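Long-range contacts in uncharacterized conserved protein YiiM (Geobacillus stearothermophilus, PDB 5YHH), which probably binds a molybdenum cofactor through its MOSC domain and acts as an oxidoreductase in resistance to hydroxylaminopurine: residues I65-S70 and W93-L98; V74-R79 and C142-S147; A114-S119 and F149-L154. All coordinates share one frame; numbering follows the deposited sequence.

Contact 1 (I65-S70 and W93-L98); sequences ICAYPS and WTLLGL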
loop_
_atom_site.group_PDB
_atom_site.type_symbol
_atom_site.label_atom_id
_atom_site.label_comp_id
_atom_site.label_asym_id
_atom_site.label_seq_id
_atom_site.Cartn_x
_atom_site.Cartn_y
_atom_site.Cartn_z
ATOM N N ILE A 65 1.595 -2.987 6.818
ATOM C CA ILE A 65 1.881 -3.824 5.640
ATOM C C ILE A 65 1.761 -2.945 4.389
ATOM O O ILE A 65 0.706 -2.375 4.121
ATOM C CB ILE A 65 0.916 -5.016 5.539
ATOM C CG1 ILE A 65 1.008 -5.916 6.799
ATOM C CG2 ILE A 65 1.214 -5.847 4.280
ATOM C CD1 ILE A 65 -0.193 -6.817 6.950
ATOM N N CYS A 66 2.841 -2.828 3.632
ATOM C CA CYS A 66 2.795 -2.181 2.313
ATOM C C CYS A 66 2.505 -3.223 1.194
ATOM O O CYS A 66 3.170 -4.255 1.125
ATOM C CB CYS A 66 4.139 -1.445 2.080
ATOM S SG CYS A 66 4.211 -0.627 0.484
ATOM N N ALA A 67 1.494 -2.969 0.366
ATOM C CA ALA A 67 1.041 -3.894 -0.692
ATOM C C ALA A 67 1.132 -3.245 -2.054
ATOM O O ALA A 67 0.887 -2.029 -2.190
ATOM C CB ALA A 67 -0.401 -4.327 -0.434
ATOM N N TYR A 68 1.501 -4.040 -3.064
ATOM C CA TYR A 68 1.617 -3.537 -4.439
ATOM C C TYR A 68 1.019 -4.516 -5.438
ATOM O O TYR A 68 1.287 -5.709 -5.359
ATOM C CB TYR A 68 3.071 -3.222 -4.818
ATOM C CG TYR A 68 3.112 -2.303 -5.985
ATOM C CD1 TYR A 68 2.903 -0.944 -5.822
ATOM C CD2 TYR A 68 3.292 -2.793 -7.258
ATOM C CE1 TYR A 68 2.900 -0.102 -6.894
ATOM C CE2 TYR A 68 3.316 -1.960 -8.333
ATOM C CZ TYR A 68 3.113 -0.617 -8.160
ATOM O OH TYR A 68 3.094 0.245 -9.230
ATOM N N PRO A 69 0.171 -4.024 -6.361
ATOM C CA PRO A 69 -0.412 -4.878 -7.366
ATOM C C PRO A 69 0.608 -5.369 -8.382
ATOM O O PRO A 69 1.165 -4.549 -9.115
ATOM C CB PRO A 69 -1.438 -3.964 -8.045
ATOM C CG PRO A 69 -1.771 -2.918 -6.985
ATOM C CD PRO A 69 -0.477 -2.692 -6.329
ATOM N N SER A 70 0.822 -6.678 -8.459
ATOM C CA SER A 70 1.748 -7.244 -9.454
ATOM C C SER A 70 1.364 -6.860 -10.897
ATOM O O SER A 70 2.237 -6.769 -11.806
ATOM C CB SER A 70 1.845 -8.778 -9.312
ATOM O OG SER A 70 0.594 -9.434 -9.570
ATOM N N TRP A 93 3.853 -7.290 0.588
ATOM C CA TRP A 93 2.916 -8.203 -0.064
ATOM C C TRP A 93 2.748 -7.769 -1.526
ATOM O O TRP A 93 2.295 -6.657 -1.803
ATOM C CB TRP A 93 1.543 -8.119 0.599
ATOM C CG TRP A 93 1.404 -8.708 1.964
ATOM C CD1 TRP A 93 2.393 -9.185 2.779
ATOM C CD2 TRP A 93 0.189 -8.790 2.711
ATOM N NE1 TRP A 93 1.849 -9.585 3.993
ATOM C CE2 TRP A 93 0.496 -9.367 3.958
ATOM C CE3 TRP A 93 -1.137 -8.458 2.424
ATOM C CZ2 TRP A 93 -0.485 -9.609 4.934
ATOM C CZ3 TRP A 93 -2.097 -8.692 3.359
ATOM C CH2 TRP A 93 -1.772 -9.269 4.616
ATOM N N THR A 94 3.161 -8.647 -2.434
ATOM C CA THR A 94 2.878 -8.502 -3.835
ATOM C C THR A 94 1.539 -9.155 -4.075
ATOM O O THR A 94 1.346 -10.336 -3.789
ATOM C CB THR A 94 3.936 -9.194 -4.691
ATOM O OG1 THR A 94 5.220 -8.712 -4.306
ATOM C CG2 THR A 94 3.667 -8.889 -6.170
ATOM N N LEU A 95 0.605 -8.386 -4.616
ATOM C CA LEU A 95 -0.754 -8.852 -4.736
ATOM C C LEU A 95 -1.091 -9.254 -6.145
ATOM O O LEU A 95 -0.429 -8.854 -7.114
ATOM C CB LEU A 95 -1.703 -7.754 -4.281
ATOM C CG LEU A 95 -1.629 -7.258 -2.836
ATOM C CD1 LEU A 95 -2.860 -6.360 -2.509
ATOM C CD2 LEU A 95 -1.509 -8.403 -1.845
ATOM N N LEU A 96 -2.113 -10.093 -6.249
ATOM C CA LEU A 96 -2.756 -10.402 -7.529
ATOM C C LEU A 96 -4.278 -10.236 -7.366
ATOM O O LEU A 96 -4.849 -10.640 -6.342
ATOM C CB LEU A 96 -2.397 -11.825 -7.969
ATOM C CG LEU A 96 -2.951 -12.271 -9.301
ATOM C CD1 LEU A 96 -2.189 -11.549 -10.468
ATOM C CD2 LEU A 96 -2.823 -13.813 -9.405
ATOM N N GLY A 97 -4.925 -9.624 -8.358
ATOM C CA GLY A 97 -6.374 -9.435 -8.357
ATOM C C GLY A 97 -6.934 -8.259 -7.579
ATOM O O GLY A 97 -8.151 -8.152 -7.428
ATOM N N LEU A 98 -6.075 -7.394 -7.038
ATOM C CA LEU A 98 -6.525 -6.235 -6.251
ATOM C C LEU A 98 -5.733 -5.012 -6.677
ATOM O O LEU A 98 -4.551 -4.884 -6.323
ATOM C CB LEU A 98 -6.338 -6.484 -4.754
ATOM C CG LEU A 98 -7.242 -7.561 -4.105
ATOM C CD1 LEU A 98 -6.549 -8.260 -2.963
ATOM C CD2 LEU A 98 -8.570 -6.976 -3.613
#

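Contact 2 (V74-R79 and C142-S147); sequences VYWEER and CQTGKS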
loop_
_atom_site.group_PDB
_atom_site.type_symbol
_atom_site.label_atom_id
_atom_site.label_comp_id
_atom_site.label_asym_id
_atom_site.label_seq_id
_atom_site.Cartn_x
_atom_site.Cartn_y
_atom_site.Cartn_z
ATOM N N VAL A 74 3.811 -5.204 -15.305
ATOM C CA VAL A 74 3.736 -5.284 -16.748
ATOM C C VAL A 74 3.904 -3.914 -17.370
ATOM O O VAL A 74 4.700 -3.754 -18.304
ATOM C CB VAL A 74 2.421 -5.967 -17.223
ATOM C CG1 VAL A 74 2.270 -5.897 -18.767
ATOM C CG2 VAL A 74 2.414 -7.388 -16.805
ATOM N N TYR A 75 3.176 -2.923 -16.856
ATOM C CA TYR A 75 3.310 -1.575 -17.313
ATOM C C TYR A 75 4.732 -1.047 -17.095
ATOM O O TYR A 75 5.304 -0.449 -18.007
ATOM C CB TYR A 75 2.298 -0.665 -16.622
ATOM C CG TYR A 75 2.533 0.812 -16.886
ATOM C CD1 TYR A 75 2.016 1.412 -18.017
ATOM C CD2 TYR A 75 3.224 1.613 -15.972
ATOM C CE1 TYR A 75 2.203 2.738 -18.268
ATOM C CE2 TYR A 75 3.440 2.945 -16.230
ATOM C CZ TYR A 75 2.904 3.505 -17.367
ATOM O OH TYR A 75 3.093 4.826 -17.650
ATOM N N TRP A 76 5.318 -1.273 -15.919
ATOM C CA TRP A 76 6.663 -0.742 -15.643
ATOM C C TRP A 76 7.722 -1.385 -16.565
ATOM O O TRP A 76 8.662 -0.702 -16.997
ATOM C CB TRP A 76 7.051 -0.926 -14.178
ATOM C CG TRP A 76 6.125 -0.169 -13.246
ATOM C CD1 TRP A 76 5.322 -0.693 -12.284
ATOM C CD2 TRP A 76 5.883 1.236 -13.250
ATOM N NE1 TRP A 76 4.605 0.297 -11.676
ATOM C CE2 TRP A 76 4.925 1.490 -12.256
ATOM C CE3 TRP A 76 6.383 2.307 -13.991
ATOM C CZ2 TRP A 76 4.462 2.760 -11.984
ATOM C CZ3 TRP A 76 5.922 3.583 -13.709
ATOM C CH2 TRP A 76 4.968 3.786 -12.699
ATOM N N GLU A 77 7.567 -2.660 -16.881
ATOM C CA GLU A 77 8.513 -3.325 -17.760
ATOM C C GLU A 77 8.412 -2.769 -19.165
ATOM O O GLU A 77 9.414 -2.638 -19.870
ATOM C CB GLU A 77 8.288 -4.811 -17.792
ATOM C CG GLU A 77 8.585 -5.498 -16.442
ATOM C CD GLU A 77 8.368 -7.014 -16.478
ATOM O OE1 GLU A 77 7.731 -7.536 -17.459
ATOM O OE2 GLU A 77 8.873 -7.696 -15.542
ATOM N N GLU A 78 7.193 -2.429 -19.558
ATOM C CA GLU A 78 6.961 -1.802 -20.867
ATOM C C GLU A 78 7.483 -0.368 -20.902
ATOM O O GLU A 78 8.070 0.074 -21.894
ATOM C CB GLU A 78 5.479 -1.833 -21.169
ATOM C CG GLU A 78 5.006 -3.253 -21.491
ATOM C CD GLU A 78 3.506 -3.384 -21.546
ATOM O OE1 GLU A 78 2.799 -2.447 -21.119
ATOM O OE2 GLU A 78 3.038 -4.438 -22.007
ATOM N N ARG A 79 7.267 0.371 -19.827
ATOM C CA ARG A 79 7.780 1.759 -19.790
ATOM C C ARG A 79 9.295 1.824 -19.745
ATOM O O ARG A 79 9.895 2.663 -20.431
ATOM C CB ARG A 79 7.244 2.537 -18.591
ATOM C CG ARG A 79 7.813 3.961 -18.580
ATOM C CD ARG A 79 7.683 4.738 -17.307
ATOM N NE ARG A 79 6.505 5.590 -17.286
ATOM C CZ ARG A 79 6.431 6.899 -17.065
ATOM N NH1 ARG A 79 7.475 7.701 -16.864
ATOM N NH2 ARG A 79 5.225 7.430 -17.041
ATOM N N CYS A 142 2.793 8.898 -9.251
ATOM C CA CYS A 142 1.777 9.906 -9.020
ATOM C C CYS A 142 0.931 10.181 -10.272
ATOM O O CYS A 142 -0.285 10.341 -10.173
ATOM C CB CYS A 142 2.384 11.198 -8.456
ATOM S SG CYS A 142 1.245 12.596 -8.552
ATOM N N GLN A 143 1.540 10.179 -11.455
ATOM C CA GLN A 143 0.785 10.412 -12.679
ATOM C C GLN A 143 -0.126 9.236 -13.065
ATOM O O GLN A 143 -1.230 9.458 -13.566
ATOM C CB GLN A 143 1.721 10.687 -13.856
ATOM C CG GLN A 143 2.350 12.075 -13.865
ATOM C CD GLN A 143 3.460 12.208 -14.909
ATOM O OE1 GLN A 143 4.138 11.222 -15.271
ATOM N NE2 GLN A 143 3.660 13.439 -15.393
ATOM N N THR A 144 0.329 7.994 -12.869
ATOM C CA THR A 144 -0.442 6.840 -13.308
ATOM C C THR A 144 -1.433 6.381 -12.244
ATOM O O THR A 144 -2.387 5.669 -12.557
ATOM C CB THR A 144 0.493 5.669 -13.653
ATOM O OG1 THR A 144 1.293 5.311 -12.490
ATOM C CG2 THR A 144 1.396 6.056 -14.806
ATOM N N GLY A 145 -1.164 6.709 -10.980
ATOM C CA GLY A 145 -1.946 6.167 -9.845
ATOM C C GLY A 145 -1.608 4.715 -9.491
ATOM O O GLY A 145 -2.333 4.094 -8.699
ATOM N N LYS A 146 -0.495 4.201 -10.004
ATOM C CA LYS A 146 -0.075 2.813 -9.769
ATOM C C LYS A 146 0.825 2.785 -8.551
ATOM O O LYS A 146 2.026 2.520 -8.631
ATOM C CB LYS A 146 0.627 2.231 -11.002
ATOM C CG LYS A 146 -0.266 2.234 -12.243
ATOM C CD LYS A 146 0.467 1.712 -13.507
ATOM C CE LYS A 146 -0.324 1.959 -14.842
ATOM N NZ LYS A 146 -1.511 1.088 -14.953
ATOM N N SER A 147 0.201 3.034 -7.404
ATOM C CA SER A 147 0.894 3.343 -6.156
ATOM C C SER A 147 0.892 2.214 -5.152
ATOM O O SER A 147 1.763 2.154 -4.263
ATOM C CB SER A 147 0.199 4.547 -5.487
ATOM O OG SER A 147 -1.136 4.211 -5.078
HETATM O O HOH W 1 3.411 9.090 -16.468
#

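Contact 3 (A114-S119 and F149-L154); sequences ALVQVS and FYFRVL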
loop_
_atom_site.group_PDB
_atom_site.type_symbol
_atom_site.label_atom_id
_atom_site.label_comp_id
_atom_site.label_asym_id
_atom_site.label_seq_id
_atom_site.Cartn_x
_atom_site.Cartn_y
_atom_site.Cartn_z
ATOM N N ALA A 114 -4.758 -14.114 9.639
ATOM C CA ALA A 114 -4.768 -12.684 9.982
ATOM C C ALA A 114 -5.998 -11.925 9.423
ATOM O O ALA A 114 -6.623 -12.365 8.470
ATOM C CB ALA A 114 -3.450 -12.009 9.481
ATOM N N LEU A 115 -6.306 -10.768 10.016
ATOM C CA LEU A 115 -7.314 -9.834 9.485
ATOM C C LEU A 115 -6.658 -8.485 9.313
ATOM O O LEU A 115 -6.045 -7.964 10.259
ATOM C CB LEU A 115 -8.467 -9.602 10.439
ATOM C CG LEU A 115 -9.776 -10.333 10.283
ATOM C CD1 LEU A 115 -10.561 -10.146 11.602
ATOM C CD2 LEU A 115 -10.545 -9.827 9.062
ATOM N N VAL A 116 -6.840 -7.910 8.135
ATOM C CA VAL A 116 -6.203 -6.656 7.776
ATOM C C VAL A 116 -7.221 -5.680 7.178
ATOM O O VAL A 116 -8.260 -6.085 6.664
ATOM C CB VAL A 116 -5.024 -6.873 6.824
ATOM C CG1 VAL A 116 -3.904 -7.682 7.499
ATOM C CG2 VAL A 116 -5.462 -7.530 5.497
ATOM N N GLN A 117 -6.922 -4.388 7.297
ATOM C CA GLN A 117 -7.812 -3.331 6.834
ATOM C C GLN A 117 -7.007 -2.301 6.070
ATOM O O GLN A 117 -5.962 -1.856 6.550
ATOM C CB GLN A 117 -8.489 -2.616 8.007
ATOM C CG GLN A 117 -9.570 -1.598 7.589
ATOM C CD GLN A 117 -10.281 -0.961 8.767
ATOM O OE1 GLN A 117 -9.644 -0.464 9.708
ATOM N NE2 GLN A 117 -11.616 -0.950 8.719
ATOM N N VAL A 118 -7.547 -1.870 4.934
ATOM C CA VAL A 118 -6.926 -0.812 4.116
ATOM C C VAL A 118 -6.992 0.510 4.854
ATOM O O VAL A 118 -8.060 0.903 5.325
ATOM C CB VAL A 118 -7.618 -0.698 2.721
ATOM C CG1 VAL A 118 -6.999 0.427 1.875
ATOM C CG2 VAL A 118 -7.534 -2.033 1.969
ATOM N N SER A 119 -5.850 1.171 4.961
ATOM C CA SER A 119 -5.696 2.392 5.762
ATOM C C SER A 119 -5.380 3.668 4.992
ATOM O O SER A 119 -5.754 4.757 5.423
ATOM C CB SER A 119 -4.581 2.187 6.776
ATOM O OG SER A 119 -3.334 1.954 6.153
ATOM N N PHE A 149 -0.881 0.495 -1.717
ATOM C CA PHE A 149 -1.636 0.951 -0.531
ATOM C C PHE A 149 -1.163 0.177 0.698
ATOM O O PHE A 149 -0.484 -0.860 0.589
ATOM C CB PHE A 149 -3.160 0.785 -0.723
ATOM C CG PHE A 149 -3.547 -0.519 -1.453
ATOM C CD1 PHE A 149 -3.617 -1.705 -0.774
ATOM C CD2 PHE A 149 -3.736 -0.531 -2.811
ATOM C CE1 PHE A 149 -3.937 -2.896 -1.434
ATOM C CE2 PHE A 149 -4.059 -1.737 -3.497
ATOM C CZ PHE A 149 -4.149 -2.902 -2.792
ATOM N N TYR A 150 -1.532 0.671 1.870
ATOM C CA TYR A 150 -1.151 0.007 3.088
ATOM C C TYR A 150 -2.370 -0.634 3.747
ATOM O O TYR A 150 -3.491 -0.156 3.586
ATOM C CB TYR A 150 -0.597 1.034 4.078
ATOM C CG TYR A 150 0.782 1.521 3.798
ATOM C CD1 TYR A 150 0.988 2.673 3.045
ATOM C CD2 TYR A 150 1.884 0.887 4.357
ATOM C CE1 TYR A 150 2.261 3.167 2.834
ATOM C CE2 TYR A 150 3.163 1.374 4.153
ATOM C CZ TYR A 150 3.339 2.485 3.376
ATOM O OH TYR A 150 4.586 2.946 3.172
ATOM N N PHE A 151 -2.085 -1.641 4.568
ATOM C CA PHE A 151 -3.025 -2.200 5.533
ATOM C C PHE A 151 -2.519 -2.008 6.960
ATOM O O PHE A 151 -1.310 -2.085 7.239
ATOM C CB PHE A 151 -3.125 -3.725 5.379
ATOM C CG PHE A 151 -3.610 -4.212 4.048
ATOM C CD1 PHE A 151 -4.964 -4.354 3.790
ATOM C CD2 PHE A 151 -2.702 -4.630 3.081
ATOM C CE1 PHE A 151 -5.407 -4.867 2.562
ATOM C CE2 PHE A 151 -3.134 -5.143 1.869
ATOM C CZ PHE A 151 -4.484 -5.256 1.604
ATOM N N ARG A 152 -3.470 -1.830 7.871
ATOM C CA ARG A 152 -3.255 -2.048 9.300
ATOM C C ARG A 152 -3.678 -3.485 9.626
ATOM O O ARG A 152 -4.476 -4.103 8.899
ATOM C CB ARG A 152 -4.054 -1.030 10.135
ATOM C CG ARG A 152 -5.585 -1.140 10.027
ATOM C CD ARG A 152 -6.276 -0.267 11.107
ATOM N NE ARG A 152 -5.939 1.150 10.909
ATOM C CZ ARG A 152 -6.521 1.966 10.029
ATOM N NH1 ARG A 152 -7.539 1.557 9.288
ATOM N NH2 ARG A 152 -6.115 3.218 9.931
ATOM N N VAL A 153 -3.139 -4.026 10.710
ATOM C CA VAL A 153 -3.474 -5.368 11.122
ATOM C C VAL A 153 -4.500 -5.299 12.247
ATOM O O VAL A 153 -4.198 -4.775 13.336
ATOM C CB VAL A 153 -2.220 -6.107 11.576
ATOM C CG1 VAL A 153 -2.605 -7.474 12.153
ATOM C CG2 VAL A 153 -1.219 -6.190 10.382
ATOM N N LEU A 154 -5.702 -5.807 11.964
ATOM C CA LEU A 154 -6.791 -5.880 12.949
ATOM C C LEU A 154 -6.645 -7.067 13.868
ATOM O O LEU A 154 -6.958 -6.977 15.069
ATOM C CB LEU A 154 -8.169 -5.945 12.256
ATOM C CG LEU A 154 -8.493 -4.755 11.336
ATOM C CD1 LEU A 154 -9.890 -4.919 10.702
ATOM C CD2 LEU A 154 -8.354 -3.402 12.064
#

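Contact 1 (I65-S70 and W93-L98)
Trp93 turns its CG anti to its carbonyl carbon (chi1 -72°), laying the indole alongside the neighbouring strand, while Ile65, with CG1 beside its backbone N (chi1 -59°), sends CG2 to the far side from that N and over the indole. The methyl CG2 sits 3.5 Å from the centroid of the five-membered ring, 10° off the normal, a CH-pi contact. The other branch's CD1 lies 3.5 Å from CZ2 of Trp93, above the rim of the six-membered ring. Isoleucine's two branches can thus meet the five-membered ring and that rim together. Ala67, small enough to fit beside Trp93, meets CD1 of Leu95 with its CB at 3.8 Å. Strands 65-69 and 93-96 are the parallel neighbours of a beta-alpha-beta crossover, with helix 71-80 in the connection. Tyr68 binds on both sides of Thr94: its N donates to Trp93 O at 3.0 Å, and its O accepts from Leu95 N at 2.9 Å. Pro69 costs this pairing nothing, since its N faces away from 93-96, on the edge by which Ile65 and Ala67 pair with strand 149-153. Where the strand ends, Leu95 O is held twice by Ser70, by N at 2.8 Å and OG at 2.7 Å.

Contact 2 (V74-R79 and C142-S147)
Thr144 OG1, which lies 4.0 Å from CH2 of Trp76 across the contact, is a polar atom with bonds on its own side of the interface: it accepts from Lys146 N at 3.3 Å, closing an ST turn, and is also hydrogen-bonded to Ala140 O. The turn finishes helix 137-144 of the MOSC domain; Gly145, with positive phi, leaves the helix, and Lys146 is the centre of an inverse gamma turn that directs its side chain at helix 71-80. There the lysine crosses Tyr75 at about a right angle. Its CE lies over one face of the phenol, 3.8 Å from the ring centroid, and its NZ forms a longer cation-pi contact at 4.9 Å. A long aliphatic chain with a charged end suits this place, because the methylenes can pack on the aromatic ring while the charged end of this partly exposed residue can stay near solvent. Tyr75 swings its CG anti to the backbone N (chi1 170°), bringing its far end to Thr144, where OH and the methyl CG2 are 3.5 Å apart. Deeper in, Trp76 packs CZ2 against Lys146 CB at 4.0 Å, and its NE1 is hydrogen-bonded to Tyr68 OH. At the rim a water joins the helices: it donates to Gln143 OE1 at 2.6 Å and accepts, weakly, from Arg79 NH2, which also makes a weak bond to Tyr75 OH.

Contact 3 (A114-S119 and F149-L154)
The Phe151 ring carries Val116 CG2 over one face, 4.1 Å from its centroid in a CH-pi contact, and has the carbonyl carbon of Gln117 at its edge. Val118 adds its CG2, 3.6 Å from CE1 of Phe151, so two beta-branched residues, with short, stiff side chains, pack against the ring. The second flat group is the guanidinium of Arg152. Ser119 CB rests on one face, 3.7 Å from NH2, and Gln117 OE1 lies near the edge, accepting from NH1 at 2.9 Å. The two side chains run side by side, but amide and guanidinium planes stand 84° apart, and NH1 sits 43° above the plane of the amide carbonyl rather than on a lone pair. Arg152 puts CG between its backbone N and carbonyl carbon (chi1 65°) and bends again at chi3, which brings its end back over the neighbouring strand. These contacts decorate an antiparallel pairing in which Gln117 and Arg152 form the hydrogen-bonded pair: Gln117 N donates to Arg152 O at 2.9 Å, and Arg152 N to Gln117 O at 2.8 Å. Ser119 N continues the pattern to Tyr150 O at 3.0 Å. At the other end, where the chain turns a corner, Leu154 covers Gln117 CB with CD1 at 3.8 Å. Further partners tie down the arginine: NH2 forms a salt bridge with Asp62, and NH1 bonds Ala202 O. Strands 65-69 and 108-111 flank the pair in the mixed sheet, while Ala202 lies between helices 191-199 and 205-213 of the C-terminal three-helix region.

How the contacts relate
All three contacts lie within the MOSC domain. Contacts 1 and 3, with centres about 12 Å apart, belong to one mixed sheet in which strands 65-69 and 149-153 are neighbours; Ala67 N and Phe149 O join them. Contact 2 lies outside that sheet, its centre about 14 Å from that of contact 1 and about 23 Å from that of contact 3, yet Tyr68 OH of contact 1 probably bonds Lys146 O at 2.6 Å. Along the chain contact 1 closes before contact 3 opens, whereas contact 2 crosses both: helix 71-80 lies within the crossover, and 142-147 ends one residue before strand 149-153. Chain connections and the hydrogen bonds of Tyr68 OH thus join sheet and helices.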